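Local atomic coordinates of 30-kDa cleavage and polyadenylation specificity factor 30 (PDB entry 5ZUU), a protein that belongs to the complex that cleaves and polyadenylates pre-mRNA 3' ends and, through its YTH domain, binds m6A-modified RNA. Residues Asn17-Val22 / Val144-Ala149; Glu31-Val34 / Val38-Thr41; Arg43-Lys48 / Ser134-Glu139; Ile62-Val65 / His70-Gly73; Gly88-Glu93 / Gly100-Val105. All coordinates share one frame; numbering follows the deposited sequence.

Contact 1 (Asn17-Val22 / Val144-Ala149); sequences NRYFVV and VGEQLA
Tyr19 lays one face of its ring over the backbone of Gly145, joining an inner strand of the YTH domain's mixed sheet to helix 142-154, which covers one face of that sheet. The segment axes approach to 8.1 Å and run at 68° to each other. With CG anti to its own carbonyl carbon (chi1 -57°), the tyrosine turns its ring toward the helix. Gly145 CA then makes a CH-pi contact, 4.0 Å from the centroid of the Tyr19 ring, and the peptide that follows lies over the same face, with Glu146 N 3.9 Å from Tyr19 CZ. The glycine is what permits this approach, since a CB on Gly145 would run into Tyr19 CG. Farther along the helix Ala149 CB comes to 4.3 Å from Tyr19 CE2. The methylene CB of Glu146 reaches the phenol oxygen, while its chain extends onward with the carboxylate plane turned well away from the ring plane. No hydrogen bond crosses between the two segments, so the match is one of shape. The phenol end is held from within the strand: Asn17 ND2, with Tyr19 OH close to its amide plane, donates to that oxygen at 3.0 Å and 161°.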
# COMPACT_ATOMS: atom_id res chain seq x y z
N ASN A 17 -13.81 -4.56 0.40
CA ASN A 17 -12.37 -4.49 0.51
C ASN A 17 -11.95 -4.78 1.96
O ASN A 17 -12.72 -4.55 2.89
CB ASN A 17 -11.92 -3.07 0.17
CG ASN A 17 -12.26 -2.62 -1.23
OD1 ASN A 17 -12.50 -3.40 -2.17
ND2 ASN A 17 -12.21 -1.33 -1.39
N ARG A 18 -10.71 -5.21 2.15
CA ARG A 18 -10.06 -5.13 3.48
C ARG A 18 -8.86 -4.29 3.30
O ARG A 18 -8.29 -4.24 2.15
CB ARG A 18 -9.65 -6.53 3.98
CG ARG A 18 -10.88 -7.34 4.29
CD ARG A 18 -10.57 -8.80 4.53
NE ARG A 18 -9.86 -8.98 5.80
CZ ARG A 18 -9.47 -10.17 6.26
NH1 ARG A 18 -9.72 -11.25 5.57
NH2 ARG A 18 -8.86 -10.29 7.42
N TYR A 19 -8.43 -3.68 4.40
CA TYR A 19 -7.41 -2.65 4.44
C TYR A 19 -6.39 -2.97 5.51
O TYR A 19 -6.78 -3.25 6.67
CB TYR A 19 -8.08 -1.27 4.85
CG TYR A 19 -9.17 -0.87 3.92
CD1 TYR A 19 -10.46 -1.41 4.05
CD2 TYR A 19 -8.92 -0.02 2.86
CE1 TYR A 19 -11.47 -1.06 3.16
CE2 TYR A 19 -9.92 0.33 1.97
CZ TYR A 19 -11.18 -0.20 2.11
OH TYR A 19 -12.15 0.13 1.21
N PHE A 20 -5.10 -2.87 5.14
CA PHE A 20 -3.97 -3.12 6.05
C PHE A 20 -3.00 -1.98 5.93
O PHE A 20 -2.74 -1.52 4.83
CB PHE A 20 -3.25 -4.46 5.69
CG PHE A 20 -4.09 -5.68 5.87
CD1 PHE A 20 -5.05 -6.02 4.96
CD2 PHE A 20 -3.92 -6.51 6.96
CE1 PHE A 20 -5.87 -7.14 5.16
CE2 PHE A 20 -4.72 -7.62 7.17
CZ PHE A 20 -5.70 -7.93 6.27
N VAL A 21 -2.48 -1.51 7.06
CA VAL A 21 -1.35 -0.59 7.06
C VAL A 21 -0.06 -1.39 6.87
O VAL A 21 0.15 -2.39 7.54
CB VAL A 21 -1.23 0.23 8.35
CG1 VAL A 21 0.05 1.08 8.36
CG2 VAL A 21 -2.45 1.12 8.52
N VAL A 22 0.75 -0.98 5.90
CA VAL A 22 2.00 -1.59 5.59
C VAL A 22 3.07 -0.58 5.94
O VAL A 22 2.94 0.61 5.59
CB VAL A 22 2.07 -1.92 4.09
CG1 VAL A 22 3.51 -2.26 3.68
CG2 VAL A 22 1.13 -3.06 3.80
N VAL A 144 -13.19 2.04 9.02
CA VAL A 144 -12.12 2.97 9.28
C VAL A 144 -11.08 2.99 8.12
O VAL A 144 -10.59 4.04 7.75
CB VAL A 144 -11.46 2.66 10.60
CG1 VAL A 144 -10.23 3.51 10.82
CG2 VAL A 144 -12.44 2.88 11.73
N GLY A 145 -10.79 1.82 7.53
CA GLY A 145 -9.91 1.70 6.37
C GLY A 145 -10.37 2.47 5.18
O GLY A 145 -9.61 3.16 4.53
N GLU A 146 -11.65 2.40 4.93
CA GLU A 146 -12.25 3.19 3.87
C GLU A 146 -12.17 4.74 4.15
O GLU A 146 -11.82 5.47 3.29
CB GLU A 146 -13.66 2.69 3.73
CG GLU A 146 -14.48 3.30 2.61
CD GLU A 146 -15.88 2.69 2.67
OE1 GLU A 146 -16.54 2.79 3.77
OE2 GLU A 146 -16.27 2.04 1.68
N GLN A 147 -12.37 5.18 5.38
CA GLN A 147 -12.12 6.55 5.75
C GLN A 147 -10.71 7.00 5.58
O GLN A 147 -10.49 8.10 5.08
CB GLN A 147 -12.56 6.87 7.20
CG GLN A 147 -14.06 6.69 7.41
CD GLN A 147 -14.88 7.54 6.44
OE1 GLN A 147 -14.55 8.70 6.21
NE2 GLN A 147 -15.93 6.97 5.84
N LEU A 148 -9.73 6.17 6.00
CA LEU A 148 -8.36 6.52 5.85
C LEU A 148 -7.95 6.56 4.39
O LEU A 148 -7.28 7.48 3.99
CB LEU A 148 -7.49 5.55 6.62
CG LEU A 148 -5.97 5.79 6.57
CD1 LEU A 148 -5.66 7.18 7.07
CD2 LEU A 148 -5.24 4.76 7.42
N ALA A 149 -8.34 5.58 3.60
CA ALA A 149 -8.06 5.66 2.15
C ALA A 149 -8.73 6.91 1.53
O ALA A 149 -8.14 7.62 0.73
CB ALA A 149 -8.58 4.42 1.44

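Contact 2 (Glu31-Val34 / Val38-Thr41); sequences ELSV and VWAT
Ser33, on helix 27-36, donates a hydrogen bond to the backbone carbonyl of Val38 in the short strand 38-39, with Ser33 OG 2.7 Å from Val38 O. Its torsion decides this. OG stands opposite the backbone N (chi1 179°), which carries it off the helix toward the strand, where it meets the carbonyl from above its plane rather than on a lone pair. Ser33 CA also approaches Val38 O, at 3.3 Å, in a CA-H...O contact. The serine oxygen serves twice, for it also accepts the indole N-H of Trp107 on strand 103-114; this buried hydroxyl thus links helix, edge strand and a neighbouring strand. The methylene of Ser33 does the apolar work. Ser33 CB lies 3.7 Å from CE3 of Trp39, meeting the six-membered half of the indole obliquely. Trp39 comes within reach because its chi1 of -168° places the six-membered part of the ring beside Ser33, although its CB does not point at the serine. The indole also makes edge-to-face contacts with the rings of Phe63 and Trp90 and packs on the modified nucleotide of the bound RNA, from which Ala40 O accepts a hydrogen bond. Trp39 is consistent with one wall of the aromatic cage by which YTH domains recognise m6A, with Ser33 packed behind it.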
# COMPACT_ATOMS: atom_id res chain seq x y z
N GLU A 31 10.08 3.31 -2.67
CA GLU A 31 10.35 3.80 -4.06
C GLU A 31 10.62 2.72 -5.07
O GLU A 31 10.08 2.74 -6.14
CB GLU A 31 11.42 4.86 -4.07
CG GLU A 31 10.84 6.10 -3.41
CD GLU A 31 11.80 7.23 -3.27
OE1 GLU A 31 12.83 7.23 -3.97
OE2 GLU A 31 11.50 8.13 -2.45
N LEU A 32 11.34 1.70 -4.65
CA LEU A 32 11.52 0.51 -5.45
C LEU A 32 10.20 -0.21 -5.73
O LEU A 32 9.95 -0.70 -6.86
CB LEU A 32 12.48 -0.44 -4.73
CG LEU A 32 13.37 -1.32 -5.59
CD1 LEU A 32 14.31 -0.49 -6.46
CD2 LEU A 32 14.19 -2.25 -4.71
N SER A 33 9.35 -0.30 -4.70
CA SER A 33 8.03 -0.87 -4.90
C SER A 33 7.22 -0.14 -6.00
O SER A 33 6.55 -0.72 -6.84
CB SER A 33 7.27 -0.85 -3.59
OG SER A 33 6.00 -1.37 -3.77
N VAL A 34 7.30 1.17 -5.94
CA VAL A 34 6.60 2.04 -6.89
C VAL A 34 7.13 1.83 -8.30
O VAL A 34 6.34 1.73 -9.24
CB VAL A 34 6.73 3.51 -6.46
CG1 VAL A 34 6.23 4.43 -7.55
CG2 VAL A 34 5.92 3.74 -5.18
N VAL A 38 5.80 -4.18 -6.93
CA VAL A 38 6.18 -5.34 -6.15
C VAL A 38 6.39 -4.96 -4.71
O VAL A 38 6.84 -3.89 -4.44
CB VAL A 38 7.45 -5.90 -6.83
CG1 VAL A 38 8.65 -6.01 -5.93
CG2 VAL A 38 7.14 -7.18 -7.54
N TRP A 39 6.04 -5.85 -3.79
CA TRP A 39 6.39 -5.69 -2.40
C TRP A 39 6.78 -7.03 -1.82
O TRP A 39 6.48 -8.08 -2.38
CB TRP A 39 5.19 -5.10 -1.61
CG TRP A 39 5.53 -4.61 -0.16
CD1 TRP A 39 5.00 -5.06 0.99
CD2 TRP A 39 6.52 -3.65 0.22
NE1 TRP A 39 5.55 -4.45 2.06
CE2 TRP A 39 6.47 -3.55 1.62
CE3 TRP A 39 7.39 -2.83 -0.49
CZ2 TRP A 39 7.28 -2.64 2.34
CZ3 TRP A 39 8.18 -1.98 0.19
CH2 TRP A 39 8.17 -1.90 1.61
N ALA A 40 7.44 -6.98 -0.66
CA ALA A 40 7.64 -8.15 0.16
C ALA A 40 7.45 -7.72 1.62
O ALA A 40 7.93 -6.67 2.00
CB ALA A 40 9.06 -8.75 -0.05
N THR A 41 6.81 -8.57 2.44
CA THR A 41 6.65 -8.23 3.86
C THR A 41 7.46 -9.17 4.74
O THR A 41 8.18 -10.05 4.25
CB THR A 41 5.14 -8.15 4.27
OG1 THR A 41 5.04 -7.58 5.58
CG2 THR A 41 4.42 -9.50 4.23

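Contact 3 (Arg43-Lys48 / Ser134-Glu139); sequences RSNEAK and SRDCQE. With nucleotides of chain F.
The RNA-facing turn of the YTH domain, a type II beta turn from Arg135 to Gln138, rests on residues 43-48, at the head of helix 46-55, through Asn45 and Lys48. The amide of Asn45 packs against the side chain of Cys137, with Asn45 CG 3.8 Å from Cys137 CB. Lys48, three residues on, reaches the turn with its chain bent at chi3 (143°). Lys48 NZ donates to Cys137 O at 3.1 Å from above the carbonyl plane. The same ammonium donates a hydrogen bond to a water 2.7 Å from Lys48 NZ, which also accepts the N-H of Glu139. A second water donates to Asp136 O and is weakly bonded to Lys48 NZ and Asn45 OD1. The carboxylate of Asp136 is occupied by Lys23 N and Gln42 NE2. On the nucleic acid side, Asp136 N donates to OP2 of cytidine C6 of chain F at 2.9 Å and 165°, and the guanidinium of Arg135 turns one face to the cytosine base. The turn's polar backbone is therefore divided between two tasks: the carbonyls of Asp136 and Cys137 are tied to a water and to Lys48, which probably steadies the N-H that binds the phosphate.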
# COMPACT_ATOMS: atom_id res chain seq x y z
N ARG A 43 8.20 -12.27 7.07
CA ARG A 43 7.69 -13.67 6.95
C ARG A 43 6.49 -14.00 7.81
O ARG A 43 5.53 -14.58 7.36
CB ARG A 43 8.82 -14.65 7.19
CG ARG A 43 9.90 -14.49 6.10
CD ARG A 43 10.91 -15.62 6.02
NE ARG A 43 10.17 -16.85 5.73
CZ ARG A 43 10.66 -18.10 5.81
NH1 ARG A 43 11.92 -18.31 6.18
NH2 ARG A 43 9.87 -19.14 5.53
N SER A 44 6.52 -13.52 9.03
CA SER A 44 5.39 -13.67 9.93
C SER A 44 4.10 -13.03 9.49
O SER A 44 3.06 -13.29 10.12
CB SER A 44 5.74 -13.05 11.28
OG SER A 44 6.03 -11.66 11.12
N ASN A 45 4.12 -12.15 8.49
CA ASN A 45 2.91 -11.49 8.04
C ASN A 45 2.28 -12.12 6.80
O ASN A 45 1.18 -11.66 6.38
CB ASN A 45 3.18 -9.99 7.76
CG ASN A 45 3.42 -9.18 9.01
OD1 ASN A 45 2.82 -9.42 10.07
ND2 ASN A 45 4.28 -8.21 8.89
N GLU A 46 2.94 -13.12 6.19
CA GLU A 46 2.53 -13.56 4.87
C GLU A 46 1.17 -14.31 4.85
O GLU A 46 0.34 -14.13 3.93
CB GLU A 46 3.64 -14.35 4.21
CG GLU A 46 4.88 -13.52 4.03
CD GLU A 46 6.04 -14.22 3.36
OE1 GLU A 46 6.52 -15.19 3.94
OE2 GLU A 46 6.50 -13.76 2.28
N ALA A 47 0.92 -15.12 5.89
CA ALA A 47 -0.28 -15.89 5.97
C ALA A 47 -1.49 -14.98 6.16
O ALA A 47 -2.62 -15.25 5.63
CB ALA A 47 -0.19 -16.85 7.14
N LYS A 48 -1.30 -13.92 6.90
CA LYS A 48 -2.39 -13.01 7.05
C LYS A 48 -2.73 -12.18 5.84
O LYS A 48 -3.91 -12.01 5.57
CB LYS A 48 -2.32 -12.22 8.32
CG LYS A 48 -1.62 -10.91 8.41
CD LYS A 48 -2.26 -10.25 9.62
CE LYS A 48 -1.27 -9.48 10.39
NZ LYS A 48 -2.03 -8.70 11.39
N SER A 134 0.14 2.09 14.03
CA SER A 134 -0.12 0.89 13.26
C SER A 134 1.21 0.25 12.95
O SER A 134 2.07 0.90 12.35
CB SER A 134 -0.88 1.23 11.97
OG SER A 134 -2.22 1.57 12.23
N ARG A 135 1.44 -0.97 13.45
CA ARG A 135 2.60 -1.79 13.05
C ARG A 135 2.37 -2.33 11.66
O ARG A 135 1.28 -2.25 11.11
CB ARG A 135 2.88 -2.91 14.08
CG ARG A 135 3.44 -2.38 15.41
CD ARG A 135 4.15 -3.44 16.26
NE ARG A 135 5.08 -3.02 17.38
CZ ARG A 135 4.65 -2.53 18.51
NH1 ARG A 135 5.45 -2.21 19.49
NH2 ARG A 135 3.36 -2.32 18.67
N ASP A 136 3.41 -2.93 11.10
CA ASP A 136 3.37 -3.49 9.75
C ASP A 136 2.29 -4.58 9.67
O ASP A 136 2.24 -5.50 10.48
CB ASP A 136 4.78 -4.04 9.43
CG ASP A 136 4.94 -4.53 7.98
OD1 ASP A 136 4.39 -3.89 7.04
OD2 ASP A 136 5.62 -5.58 7.79
N CYS A 137 1.43 -4.45 8.67
CA CYS A 137 0.31 -5.33 8.36
C CYS A 137 -0.78 -5.37 9.41
O CYS A 137 -1.50 -6.33 9.53
CB CYS A 137 0.77 -6.72 7.89
SG CYS A 137 1.72 -6.67 6.34
N GLN A 138 -0.88 -4.34 10.22
CA GLN A 138 -2.06 -4.19 11.08
C GLN A 138 -3.33 -3.95 10.21
O GLN A 138 -3.40 -3.04 9.35
CB GLN A 138 -1.85 -3.03 12.03
CG GLN A 138 -3.10 -2.51 12.69
CD GLN A 138 -3.50 -3.48 13.75
OE1 GLN A 138 -2.75 -3.63 14.72
NE2 GLN A 138 -4.58 -4.22 13.53
N GLU A 139 -4.33 -4.78 10.41
CA GLU A 139 -5.62 -4.62 9.71
C GLU A 139 -6.39 -3.40 10.25
O GLU A 139 -6.43 -3.17 11.46
CB GLU A 139 -6.50 -5.90 9.79
CG GLU A 139 -7.62 -5.82 8.75
CD GLU A 139 -8.48 -7.02 8.55
OE1 GLU A 139 -9.42 -6.96 7.72
OE2 GLU A 139 -8.20 -8.06 9.17
P C F 6 7.06 -1.80 12.46
OP1 C F 6 7.59 -1.61 13.81
OP2 C F 6 6.08 -2.89 12.21
O5' C F 6 6.34 -0.45 11.98
C5' C F 6 6.62 0.79 12.65
C4' C F 6 5.38 1.31 13.33
O4' C F 6 5.00 0.42 14.40
C3' C F 6 5.50 2.68 13.98
O3' C F 6 5.30 3.69 12.99
C2' C F 6 4.39 2.62 15.01
O2' C F 6 3.11 2.86 14.45
C1' C F 6 4.53 1.19 15.50
N1 C F 6 5.48 1.00 16.63
C2 C F 6 5.11 1.47 17.89
O2 C F 6 4.04 2.08 18.01
N3 C F 6 5.92 1.25 18.95
C4 C F 6 7.05 0.56 18.78
N4 C F 6 7.82 0.37 19.85
C5 C F 6 7.45 0.05 17.51
C6 C F 6 6.64 0.29 16.47
O HOH W 1 0.62 -7.53 11.78
O HOH W 2 -4.18 -7.18 12.10

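Contact 4 (Ile62-Val65 / His70-Gly73)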
# COMPACT_ATOMS: atom_id res chain seq x y z
N ILE A 62 -2.24 0.32 2.67
CA ILE A 62 -1.97 1.69 2.90
C ILE A 62 -0.58 1.81 3.50
O ILE A 62 -0.38 1.45 4.67
CB ILE A 62 -3.04 2.28 3.86
CG1 ILE A 62 -4.42 2.15 3.22
CG2 ILE A 62 -2.75 3.72 4.22
CD1 ILE A 62 -5.61 2.50 4.16
N PHE A 63 0.35 2.40 2.75
CA PHE A 63 1.77 2.44 3.10
C PHE A 63 2.14 3.61 3.92
O PHE A 63 1.67 4.69 3.73
CB PHE A 63 2.68 2.48 1.86
CG PHE A 63 2.94 1.15 1.29
CD1 PHE A 63 1.86 0.38 0.80
CD2 PHE A 63 4.23 0.62 1.23
CE1 PHE A 63 2.08 -0.88 0.23
CE2 PHE A 63 4.45 -0.64 0.69
CZ PHE A 63 3.39 -1.39 0.19
N SER A 64 3.08 3.40 4.79
CA SER A 64 3.67 4.46 5.52
C SER A 64 5.07 4.13 5.88
O SER A 64 5.32 3.09 6.55
CB SER A 64 2.85 4.76 6.73
OG SER A 64 3.58 5.65 7.59
N VAL A 65 6.01 5.00 5.48
CA VAL A 65 7.41 4.87 5.90
C VAL A 65 7.62 5.28 7.40
O VAL A 65 7.20 6.34 7.81
CB VAL A 65 8.35 5.65 4.98
CG1 VAL A 65 9.77 5.54 5.46
CG2 VAL A 65 8.23 5.13 3.55
N HIS A 70 3.82 10.42 8.06
CA HIS A 70 2.89 10.50 6.93
C HIS A 70 2.53 9.05 6.43
O HIS A 70 3.33 8.08 6.62
CB HIS A 70 3.52 11.27 5.73
CG HIS A 70 3.61 12.75 5.91
ND1 HIS A 70 4.57 13.35 6.70
CD2 HIS A 70 2.90 13.76 5.35
CE1 HIS A 70 4.43 14.67 6.64
NE2 HIS A 70 3.41 14.93 5.84
N PHE A 71 1.36 8.96 5.77
CA PHE A 71 1.06 7.89 4.84
C PHE A 71 1.44 8.36 3.47
O PHE A 71 1.21 9.52 3.18
CB PHE A 71 -0.42 7.52 4.88
CG PHE A 71 -0.88 6.95 6.21
CD1 PHE A 71 -0.66 5.60 6.54
CD2 PHE A 71 -1.51 7.78 7.16
CE1 PHE A 71 -1.07 5.11 7.78
CE2 PHE A 71 -1.93 7.29 8.42
CZ PHE A 71 -1.70 5.97 8.72
N GLN A 72 1.95 7.45 2.62
CA GLN A 72 2.41 7.77 1.28
C GLN A 72 1.53 7.23 0.16
O GLN A 72 1.78 7.47 -1.06
CB GLN A 72 3.82 7.23 1.07
CG GLN A 72 4.93 8.01 1.69
CD GLN A 72 5.10 7.80 3.19
OE1 GLN A 72 4.89 6.72 3.70
NE2 GLN A 72 5.47 8.84 3.89
N GLY A 73 0.49 6.47 0.47
CA GLY A 73 -0.40 5.97 -0.62
C GLY A 73 -1.00 4.64 -0.31
O GLY A 73 -0.87 4.15 0.84
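The beta hairpin of strands 58-65 and 70-77, at the heart of the YTH domain's mixed sheet, is joined here by Ile62-Val65 and His70-Gly73. Phe63 faces two residues at once. Phe63 N donates to Gly73 O at 2.9 Å, while Phe63 O accepts Gln72 N at 3.0 Å; the near-zero psi of Gln72 (-4°) breaks the regular pairing, and Gly73 N is buried without a partner. A CB on Gly73 would be jammed against the carbonyl of Gln72. Beyond this kink the side chains take over. Gln72 puts CG beside its backbone N and bends at chi2 (78°), carrying the amide back toward Val65, and Val65 N donates to Gln72 OE1 at 2.7 Å. The amide nitrogen NE2 is held by Thr68 OG1 and Glu112 OE1, which fixes the amide's flip. Were Gln72 an alanine, Val65 N would probably lose its acceptor, and Thr68 and Glu112 their amide donor. Ser64 OG bonds to His70 O at 2.6 Å and accepts a hydrogen bond from Lys23 NZ. Ser64 CB meets Phe71 CD1 obliquely, as does Ile62 CG2 at 3.6 Å, and Ile62 and Phe71 continue together onto Leu148 of helix 142-154. Phe63 sends its ring away from the hairpin partner toward Trp39 and Trp107. The pattern is consistent with a beta bulge in an antiparallel hairpin, completed by a side-chain amide.

Contact 5 (Gly88-Glu93 / Gly100-Val105); sequences GNWKHE and GRNFSV
OD1 of Asn102 accepts the indole N-H of Trp90, with Trp90 NE1 2.8 Å away and an angle of 157° at the hydrogen. The bond ties the long loop of the YTH domain between strands 70-77 and 103-114 to the residues leading into the latter strand. The oxygen lies at the indole edge, close to the ring plane, whereas the amide plane of Asn102 stands almost perpendicular to it (89°). The donor in turn is tilted somewhat out of the amide's carbonyl plane. Asn102 keeps CG beside its backbone N (chi1 -72°), which directs the amide at the loop. Asn102 ND2 then lies 3.6 Å from Gly88 O and makes a weak hydrogen bond to Gly87 O, so both ends of the amide face the same piece of chain. With a leucine at Asn102, Trp90 NE1 is likely to lose this acceptor and the indole to become freer to turn. The ring packs on the modified nucleotide of the bound RNA and meets Trp39 edge-to-face, as expected of a wall of the m6A cage. Gly88 lies over one face of the indole; a CB there would collide with Trp90 CZ2, and its positive phi separately favours glycine. Gly88 CA sits 3.7 Å above the plane of the Trp90 indole, offset toward the rim.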
# COMPACT_ATOMS: atom_id res chain seq x y z
N GLY A 88 12.47 -6.46 -6.92
CA GLY A 88 12.73 -6.18 -5.52
C GLY A 88 13.95 -6.87 -4.97
O GLY A 88 13.82 -7.87 -4.24
N ASN A 89 15.15 -6.40 -5.33
CA ASN A 89 16.25 -6.54 -4.41
C ASN A 89 16.19 -5.37 -3.39
O ASN A 89 16.45 -4.22 -3.70
CB ASN A 89 17.60 -6.68 -5.10
CG ASN A 89 18.56 -7.51 -4.26
OD1 ASN A 89 19.03 -7.03 -3.23
ND2 ASN A 89 18.78 -8.78 -4.65
N TRP A 90 15.84 -5.71 -2.16
CA TRP A 90 15.44 -4.77 -1.17
C TRP A 90 16.66 -4.39 -0.37
O TRP A 90 17.59 -5.20 -0.21
CB TRP A 90 14.37 -5.40 -0.23
CG TRP A 90 13.16 -5.93 -0.95
CD1 TRP A 90 12.82 -7.25 -1.14
CD2 TRP A 90 12.16 -5.17 -1.61
NE1 TRP A 90 11.66 -7.33 -1.85
CE2 TRP A 90 11.23 -6.08 -2.15
CE3 TRP A 90 11.94 -3.80 -1.76
CZ2 TRP A 90 10.11 -5.66 -2.88
CZ3 TRP A 90 10.83 -3.39 -2.45
CH2 TRP A 90 9.91 -4.32 -3.00
N LYS A 91 16.67 -3.17 0.13
CA LYS A 91 17.64 -2.77 1.14
C LYS A 91 17.23 -3.32 2.52
O LYS A 91 16.07 -3.26 2.86
CB LYS A 91 17.72 -1.25 1.14
CG LYS A 91 18.46 -0.60 2.31
CD LYS A 91 18.19 0.90 2.36
CE LYS A 91 18.87 1.55 3.55
NZ LYS A 91 20.25 1.91 3.15
N HIS A 92 18.16 -3.89 3.29
CA HIS A 92 17.99 -4.08 4.75
C HIS A 92 19.32 -4.10 5.49
O HIS A 92 20.33 -4.36 4.87
CB HIS A 92 17.14 -5.32 5.09
CG HIS A 92 17.68 -6.63 4.57
ND1 HIS A 92 18.08 -6.82 3.27
CD2 HIS A 92 17.81 -7.83 5.19
CE1 HIS A 92 18.48 -8.07 3.11
NE2 HIS A 92 18.33 -8.70 4.26
N GLU A 93 19.30 -3.84 6.80
CA GLU A 93 20.53 -3.79 7.65
C GLU A 93 20.99 -5.18 8.19
O GLU A 93 20.17 -5.94 8.70
CB GLU A 93 20.36 -2.79 8.82
CG GLU A 93 19.89 -3.36 10.16
CD GLU A 93 19.66 -2.29 11.22
OE1 GLU A 93 20.25 -2.39 12.32
OE2 GLU A 93 18.89 -1.35 10.95
N GLY A 100 10.14 -11.73 3.12
CA GLY A 100 9.57 -12.92 2.59
C GLY A 100 9.59 -12.90 1.08
O GLY A 100 10.46 -12.35 0.49
N ARG A 101 8.63 -13.55 0.48
CA ARG A 101 8.60 -13.63 -0.95
C ARG A 101 7.96 -12.36 -1.57
O ARG A 101 7.02 -11.76 -1.00
CB ARG A 101 7.81 -14.85 -1.36
CG ARG A 101 8.44 -16.16 -0.91
CD ARG A 101 7.39 -17.26 -1.02
NE ARG A 101 7.93 -18.47 -0.41
CZ ARG A 101 8.06 -19.67 -0.98
NH1 ARG A 101 7.59 -19.96 -2.19
NH2 ARG A 101 8.59 -20.64 -0.26
N ASN A 102 8.47 -11.97 -2.74
CA ASN A 102 7.95 -10.80 -3.43
C ASN A 102 6.57 -11.17 -3.89
O ASN A 102 6.34 -12.29 -4.31
CB ASN A 102 8.78 -10.46 -4.69
CG ASN A 102 10.14 -9.87 -4.37
OD1 ASN A 102 10.42 -9.45 -3.26
ND2 ASN A 102 10.97 -9.77 -5.41
N PHE A 103 5.64 -10.22 -3.82
CA PHE A 103 4.33 -10.35 -4.50
C PHE A 103 3.96 -9.05 -5.28
O PHE A 103 4.53 -8.02 -5.09
CB PHE A 103 3.25 -10.77 -3.48
CG PHE A 103 3.03 -9.76 -2.39
CD1 PHE A 103 3.84 -9.74 -1.25
CD2 PHE A 103 2.05 -8.75 -2.52
CE1 PHE A 103 3.69 -8.76 -0.25
CE2 PHE A 103 1.91 -7.75 -1.53
CZ PHE A 103 2.70 -7.77 -0.38
N SER A 104 3.02 -9.15 -6.21
CA SER A 104 2.60 -8.00 -6.99
C SER A 104 1.70 -7.06 -6.23
O SER A 104 0.81 -7.49 -5.47
CB SER A 104 1.72 -8.42 -8.18
OG SER A 104 2.43 -9.28 -8.96
N VAL A 105 1.87 -5.79 -6.52
CA VAL A 105 0.96 -4.76 -6.08
C VAL A 105 0.76 -3.81 -7.26
O VAL A 105 1.60 -3.73 -8.12
CB VAL A 105 1.42 -4.03 -4.80
CG1 VAL A 105 1.61 -5.01 -3.70
CG2 VAL A 105 2.72 -3.26 -5.00

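In the fold
All five contacts reach the same mixed sheet. Contact 4 lies at its middle; contact 1 is joined to it by backbone bonds between strands 17-24 and 58-65, yet contact 1 is packing without a cross-segment hydrogen bond while contact 4 is rich in them. Contacts 2 and 5, with centres about 6 Å apart, share the pairing of strands 38-39 and 103-114 and bring Trp39 and Trp90 into packing with the modified nucleotide; contact 2 is buried, contact 5 only partly. Contact 3, at the 138-140 edge, is also buried apart from the exposed Lys48, and there waters and a lysine do the bridging. Thr41 of contact 2 packs on its Asp136, and the salt bridge Arg18-Glu139 joins it to contact 1.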